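Local coordinates for penicillin-binding protein 2 (Pbp2) (Helicobacter pylori, PDB 5LP5) that probably binds penicillin and cross-links peptidoglycan as a membrane-bound transpeptidase of cell-wall synthesis, working in a core complex with MreC, at residues 471-475 with 476-480. Sequence-based numbering, arbitrary orientation.
Sequences DPLNS and FQKKK
N474 places CG between its own backbone N and carbonyl carbon (chi1 60°), which brings OD1 to the backbone N of Q477. In Q477, CG lies beside the backbone N, and the chain runs back toward the loop. OD1 of N474 accepts from Q477 N at 2.5 Å. In return, N474 N donates to Q477 OE1 at 3.1 Å, with a straight N-H...O angle of 179°. The two side chains run roughly at right angles, their amide planes turned 48° apart. This reciprocal pair is a capping box, with N474 as N-cap of helix 475-493 in the transpeptidase domain. The first regular backbone bond follows, from K478 N to N474 O at 3.3 Å. The amide of Q477 is held at both ends, since its NE2 is hydrogen-bonded to the carboxylate of E389. CD2 of the buried L473 packs 3.6 Å from Q477 OE1. K478 stretches its extended chain back along the loop, its CG 4.0 Å from L473 CB. K478 NZ forms a salt bridge with D471 OD2 at 3.1 Å, meeting it on the syn side and somewhat out of the carboxylate plane. E323 of helix 314-324 touches the side chains of N474 and Q477.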
loop_
_atom_site.group_PDB
_atom_site.type_symbol
_atom_site.label_atom_id
_atom_site.label_comp_id
_atom_site.label_asym_id
_atom_site.label_seq_id
_atom_site.Cartn_x
_atom_site.Cartn_y
_atom_site.Cartn_z
ATOM N N ASP A 471 33.507 15.524 17.411
ATOM C CA ASP A 471 34.954 15.731 17.523
ATOM C C ASP A 471 35.466 15.400 18.928
ATOM O O ASP A 471 35.809 16.291 19.696
ATOM C CB ASP A 471 35.308 17.182 17.143
ATOM C CG ASP A 471 36.786 17.375 16.873
ATOM O OD1 ASP A 471 37.530 16.365 16.764
ATOM O OD2 ASP A 471 37.199 18.547 16.761
ATOM N N PRO A 472 35.546 14.101 19.257
ATOM C CA PRO A 472 35.940 13.676 20.599
ATOM C C PRO A 472 37.457 13.568 20.800
ATOM O O PRO A 472 37.897 12.988 21.794
ATOM C CB PRO A 472 35.284 12.294 20.720
ATOM C CG PRO A 472 35.259 11.772 19.322
ATOM C CD PRO A 472 35.266 12.947 18.383
ATOM N N LEU A 473 38.244 14.126 19.882
ATOM C CA LEU A 473 39.693 14.067 19.980
ATOM C C LEU A 473 40.359 15.421 20.178
ATOM O O LEU A 473 39.863 16.447 19.709
ATOM C CB LEU A 473 40.257 13.397 18.742
ATOM C CG LEU A 473 39.861 11.942 18.534
ATOM C CD1 LEU A 473 40.500 11.420 17.251
ATOM C CD2 LEU A 473 40.301 11.090 19.709
ATOM N N ASN A 474 41.480 15.387 20.901
ATOM C CA ASN A 474 42.326 16.559 21.138
ATOM C C ASN A 474 43.321 16.717 19.978
ATOM O O ASN A 474 43.364 15.879 19.055
ATOM C CB ASN A 474 43.072 16.411 22.461
ATOM C CG ASN A 474 43.978 15.192 22.487
ATOM O OD1 ASN A 474 44.540 14.782 21.474
ATOM N ND2 ASN A 474 44.105 14.594 23.646
ATOM N N SER A 475 44.116 17.784 20.044
ATOM C CA SER A 475 45.167 18.043 19.069
ATOM C C SER A 475 46.116 16.858 18.916
ATOM O O SER A 475 46.284 16.303 17.813
ATOM C CB SER A 475 45.971 19.270 19.499
ATOM O OG SER A 475 45.185 20.439 19.397
ATOM N N PHE A 476 46.732 16.479 20.031
ATOM C CA PHE A 476 47.777 15.463 20.031
ATOM C C PHE A 476 47.293 14.175 19.367
ATOM O O PHE A 476 47.993 13.596 18.528
ATOM C CB PHE A 476 48.241 15.178 21.469
ATOM C CG PHE A 476 49.227 14.049 21.570
ATOM C CD1 PHE A 476 50.583 14.269 21.405
ATOM C CD2 PHE A 476 48.790 12.763 21.805
ATOM C CE1 PHE A 476 51.486 13.221 21.487
ATOM C CE2 PHE A 476 49.687 11.714 21.890
ATOM C CZ PHE A 476 51.038 11.940 21.726
ATOM N N GLN A 477 46.094 13.735 19.747
ATOM C CA GLN A 477 45.545 12.481 19.253
ATOM C C GLN A 477 45.352 12.489 17.736
ATOM O O GLN A 477 45.685 11.509 17.073
ATOM C CB GLN A 477 44.218 12.165 19.938
ATOM C CG GLN A 477 44.359 11.733 21.385
ATOM C CD GLN A 477 43.025 11.716 22.091
ATOM O OE1 GLN A 477 42.338 12.735 22.166
ATOM N NE2 GLN A 477 42.647 10.554 22.604
ATOM N N LYS A 478 44.827 13.590 17.199
ATOM C CA LYS A 478 44.598 13.704 15.760
ATOM C C LYS A 478 45.887 13.542 14.947
ATOM O O LYS A 478 45.904 12.825 13.939
ATOM C CB LYS A 478 43.923 15.032 15.431
ATOM C CG LYS A 478 42.463 15.110 15.854
ATOM C CD LYS A 478 41.842 16.423 15.411
ATOM C CE LYS A 478 40.402 16.577 15.862
ATOM N NZ LYS A 478 39.846 17.839 15.299
ATOM N N LYS A 479 46.963 14.190 15.391
ATOM C CA LYS A 479 48.261 14.049 14.727
ATOM C C LYS A 479 48.722 12.595 14.659
ATOM O O LYS A 479 49.193 12.126 13.620
ATOM C CB LYS A 479 49.350 14.876 15.422
ATOM C CG LYS A 479 50.757 14.478 14.962
ATOM C CD LYS A 479 51.842 15.525 15.175
ATOM C CE LYS A 479 52.945 15.346 14.127
ATOM N NZ LYS A 479 54.022 16.364 14.205
ATOM N N LYS A 480 48.580 11.885 15.768
ATOM C CA LYS A 480 49.006 10.494 15.841
ATOM C C LYS A 480 48.168 9.567 14.959
ATOM O O LYS A 480 48.603 8.464 14.633
ATOM C CB LYS A 480 48.988 10.014 17.288
ATOM C CG LYS A 480 49.962 10.755 18.186
ATOM C CD LYS A 480 51.408 10.613 17.724
ATOM C CE LYS A 480 52.311 11.673 18.338
ATOM N NZ LYS A 480 53.651 11.642 17.699
#